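Local coordinates for protein putative adhesin (Bacteroides fragilis NCTC 9343, PDB 3PET) that is a putative lipoprotein that probably serves in cell adhesion, built as a right-handed beta-helix, its binding partner not established, at residues S155-A168 against S175-E187. Sequence-based numbering, arbitrary orientation.
With PG4 (tetraethylene glycol), chain I.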
# COMPACT_ATOMS: atom_id res chain seq x y z
N SER A 155 0.80 1.44 10.82
CA SER A 155 0.69 1.11 9.41
C SER A 155 0.21 2.32 8.65
O SER A 155 -0.73 2.99 9.10
CB SER A 155 -0.22 -0.10 9.21
OG SER A 155 -1.51 0.09 9.77
N LYS A 156 0.88 2.66 7.54
CA LYS A 156 0.58 3.85 6.72
C LYS A 156 0.52 3.58 5.22
O LYS A 156 0.09 4.45 4.48
CB LYS A 156 1.62 4.96 6.98
CG LYS A 156 1.62 5.48 8.41
CD LYS A 156 2.86 6.30 8.73
CE LYS A 156 2.75 6.87 10.12
NZ LYS A 156 3.93 7.69 10.50
N GLY A 157 0.97 2.41 4.78
CA GLY A 157 0.97 2.08 3.37
C GLY A 157 -0.15 1.15 3.00
O GLY A 157 -1.28 1.27 3.50
N VAL A 158 0.14 0.20 2.10
CA VAL A 158 -0.85 -0.80 1.68
C VAL A 158 -0.33 -2.17 2.14
O VAL A 158 0.73 -2.60 1.69
CB VAL A 158 -1.14 -0.74 0.16
CG1 VAL A 158 -2.13 -1.82 -0.25
CG2 VAL A 158 -1.66 0.64 -0.23
N GLY A 159 -1.07 -2.82 3.01
CA GLY A 159 -0.64 -4.10 3.56
C GLY A 159 -1.00 -4.23 5.03
O GLY A 159 -1.49 -3.28 5.66
N ASN A 160 -0.77 -5.42 5.58
CA ASN A 160 -1.12 -5.76 6.96
C ASN A 160 0.05 -5.91 7.88
O ASN A 160 1.11 -6.37 7.46
CB ASN A 160 -1.87 -7.13 6.96
CG ASN A 160 -3.15 -7.13 6.17
OD1 ASN A 160 -3.81 -6.12 6.03
ND2 ASN A 160 -3.55 -8.27 5.66
N ILE A 161 -0.17 -5.58 9.16
CA ILE A 161 0.79 -5.88 10.22
C ILE A 161 0.21 -7.12 10.86
O ILE A 161 -0.87 -7.06 11.45
CB ILE A 161 1.09 -4.74 11.25
CG1 ILE A 161 1.69 -3.52 10.55
CG2 ILE A 161 2.05 -5.30 12.35
CD1 ILE A 161 2.09 -2.35 11.50
N GLU A 162 0.90 -8.23 10.70
CA GLU A 162 0.45 -9.50 11.23
C GLU A 162 1.30 -9.83 12.47
O GLU A 162 2.34 -10.49 12.39
CB GLU A 162 0.47 -10.59 10.13
CG GLU A 162 -0.50 -10.25 9.00
CD GLU A 162 -0.37 -10.94 7.65
OE1 GLU A 162 0.69 -11.56 7.39
OE2 GLU A 162 -1.31 -10.81 6.83
N ALA A 163 0.88 -9.31 13.63
CA ALA A 163 1.60 -9.46 14.89
C ALA A 163 0.73 -10.12 15.99
O ALA A 163 0.90 -9.84 17.18
CB ALA A 163 2.10 -8.09 15.35
N GLY A 164 -0.17 -11.02 15.58
CA GLY A 164 -1.01 -11.78 16.51
C GLY A 164 -0.20 -12.72 17.39
O GLY A 164 -0.58 -12.99 18.53
N ASN A 165 0.94 -13.21 16.86
CA ASN A 165 1.85 -14.10 17.60
C ASN A 165 3.05 -13.35 18.18
O ASN A 165 4.04 -13.96 18.58
CB ASN A 165 2.30 -15.27 16.74
CG ASN A 165 1.14 -16.13 16.34
OD1 ASN A 165 0.23 -16.37 17.13
ND2 ASN A 165 1.11 -16.54 15.09
N LEU A 166 2.94 -12.00 18.25
CA LEU A 166 3.91 -11.18 18.92
C LEU A 166 3.26 -10.76 20.23
O LEU A 166 2.42 -9.86 20.24
CB LEU A 166 4.39 -9.97 18.09
CG LEU A 166 5.44 -9.13 18.84
CD1 LEU A 166 6.86 -9.56 18.50
CD2 LEU A 166 5.20 -7.71 18.63
N ARG A 167 3.59 -11.50 21.32
CA ARG A 167 3.03 -11.25 22.66
C ARG A 167 3.70 -10.02 23.28
O ARG A 167 4.89 -10.06 23.58
CB ARG A 167 3.21 -12.49 23.58
CG ARG A 167 2.39 -13.71 23.16
CD ARG A 167 3.23 -14.99 23.19
NE ARG A 167 3.71 -15.36 21.85
CZ ARG A 167 4.90 -15.92 21.60
NH1 ARG A 167 5.75 -16.18 22.58
NH2 ARG A 167 5.24 -16.22 20.35
N ALA A 168 2.94 -8.92 23.44
CA ALA A 168 3.47 -7.68 24.02
C ALA A 168 2.69 -7.30 25.28
O ALA A 168 1.50 -7.60 25.35
CB ALA A 168 3.39 -6.55 23.01
N SER A 175 -3.69 2.47 12.46
CA SER A 175 -3.85 2.05 11.08
C SER A 175 -4.31 3.26 10.26
O SER A 175 -5.41 3.76 10.50
CB SER A 175 -4.83 0.87 11.00
OG SER A 175 -6.10 1.21 11.53
N GLN A 176 -3.44 3.79 9.34
CA GLN A 176 -3.71 5.01 8.56
C GLN A 176 -3.73 4.80 7.04
O GLN A 176 -4.12 5.70 6.30
CB GLN A 176 -2.68 6.09 8.87
CG GLN A 176 -2.71 6.63 10.28
CD GLN A 176 -1.57 7.59 10.49
OE1 GLN A 176 -0.45 7.18 10.75
NE2 GLN A 176 -1.80 8.87 10.26
N GLY A 177 -3.29 3.62 6.58
CA GLY A 177 -3.32 3.29 5.16
C GLY A 177 -4.45 2.33 4.86
O GLY A 177 -5.54 2.42 5.45
N VAL A 178 -4.18 1.37 3.97
CA VAL A 178 -5.15 0.34 3.58
C VAL A 178 -4.62 -0.98 4.08
O VAL A 178 -3.57 -1.43 3.61
CB VAL A 178 -5.41 0.35 2.05
CG1 VAL A 178 -6.35 -0.78 1.65
CG2 VAL A 178 -5.95 1.70 1.60
N GLY A 179 -5.32 -1.58 5.04
CA GLY A 179 -4.85 -2.83 5.63
C GLY A 179 -5.17 -2.94 7.11
O GLY A 179 -5.58 -1.96 7.74
N ASP A 180 -4.98 -4.14 7.66
CA ASP A 180 -5.32 -4.48 9.03
C ASP A 180 -4.13 -4.62 9.92
O ASP A 180 -3.03 -4.93 9.45
CB ASP A 180 -6.07 -5.83 9.04
CG ASP A 180 -7.39 -5.86 8.29
OD1 ASP A 180 -8.03 -4.79 8.17
OD2 ASP A 180 -7.80 -6.95 7.85
N ILE A 181 -4.34 -4.45 11.23
CA ILE A 181 -3.31 -4.73 12.23
C ILE A 181 -3.86 -5.82 13.13
O ILE A 181 -4.93 -5.64 13.70
CB ILE A 181 -2.84 -3.50 13.07
CG1 ILE A 181 -2.27 -2.38 12.17
CG2 ILE A 181 -1.82 -3.92 14.15
CD1 ILE A 181 -1.96 -1.11 12.92
N THR A 182 -3.16 -6.95 13.24
CA THR A 182 -3.51 -8.01 14.18
C THR A 182 -2.41 -7.96 15.21
O THR A 182 -1.25 -7.88 14.85
CB THR A 182 -3.70 -9.38 13.51
OG1 THR A 182 -4.69 -9.24 12.48
CG2 THR A 182 -4.15 -10.46 14.51
N CYS A 183 -2.77 -7.88 16.50
CA CYS A 183 -1.76 -7.74 17.54
C CYS A 183 -2.19 -8.47 18.81
O CYS A 183 -3.20 -9.18 18.80
CB CYS A 183 -1.44 -6.27 17.81
SG CYS A 183 -2.88 -5.29 18.31
N ASN A 184 -1.36 -8.39 19.85
CA ASN A 184 -1.54 -9.15 21.07
C ASN A 184 -1.04 -8.33 22.25
O ASN A 184 0.16 -8.11 22.41
CB ASN A 184 -0.79 -10.48 20.91
CG ASN A 184 -1.01 -11.53 21.94
OD1 ASN A 184 -1.38 -11.26 23.08
ND2 ASN A 184 -0.76 -12.76 21.56
N ALA A 185 -1.98 -7.85 23.08
CA ALA A 185 -1.71 -6.98 24.21
C ALA A 185 -2.15 -7.62 25.50
O ALA A 185 -3.35 -7.88 25.67
CB ALA A 185 -2.44 -5.65 24.01
N THR A 186 -1.21 -7.91 26.40
CA THR A 186 -1.60 -8.57 27.65
C THR A 186 -2.00 -7.56 28.73
O THR A 186 -2.84 -7.89 29.54
CB THR A 186 -0.51 -9.53 28.17
OG1 THR A 186 0.55 -8.77 28.73
CG2 THR A 186 0.02 -10.48 27.09
N GLU A 187 -1.37 -6.36 28.78
CA GLU A 187 -1.68 -5.41 29.85
C GLU A 187 -2.40 -4.12 29.37
O GLU A 187 -3.29 -3.65 30.07
CB GLU A 187 -0.39 -5.00 30.59
CG GLU A 187 0.25 -6.15 31.38
CD GLU A 187 1.56 -5.85 32.08
OE1 GLU A 187 2.18 -4.79 31.80
OE2 GLU A 187 1.99 -6.70 32.90
O1 PG4 I . -1.19 6.99 5.64
C1 PG4 I . -1.00 8.22 6.36
C2 PG4 I . -1.92 9.35 5.78
O2 PG4 I . -1.87 9.39 4.32
C3 PG4 I . -2.89 10.27 3.78
C4 PG4 I . -3.08 9.97 2.27
O3 PG4 I . -2.93 11.13 1.46
C5 PG4 I . -1.67 11.01 0.77
C6 PG4 I . -1.21 12.35 0.14
O4 PG4 I . -2.24 12.98 -0.66
O HOH W 1 -2.98 0.87 7.57
O HOH W 2 -3.62 -8.42 10.20
O HOH W 3 1.29 -7.55 19.31
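The side-chain oxygen OD1 of N160 receives the backbone N of D180 at 2.8 Å, in a nearly straight bond (178° at the hydrogen) whose donor is tilted out of the side-chain carbonyl plane. CG of N160 stands beside its own backbone N (chi1 -61°), which carries OD1 across to the next turn. The same kind of bond recurs on both neighbouring coils: N160 N donates to D141 OD1 on the coil before, and D180 OD1 accepts the backbone N of S198 on the coil after. Next to the N160 bond, G179 CA makes a CA-H...O contact to G159 O at 3.4 Å. On the buried side, OG of S155 lies 3.4 Å from CD1 of I181, and a water joins this hydroxyl to the N of G177. Next to them I161 CB rests on I181 CG2, like over like. At the other corner, N184 reaches back with CG anti to its N (chi1 -170°) and ND2 donates to G164 O at 3.0 Å, the acceptor lying in its amide plane. R167 runs alongside N184, its CG 3.7 Å from ND2, while its guanidinium pairs with E145. The axes of strands 161-163 and 181-185 approach to 4.8 Å and the strands pair in parallel, I161 with I181 and E162 with T182. Equivalent residues thus stack in successive coils, the hallmark of a right-handed beta-helix, here with side-chain-to-backbone bonds of asparagine and aspartate linking the coils at equivalent positions.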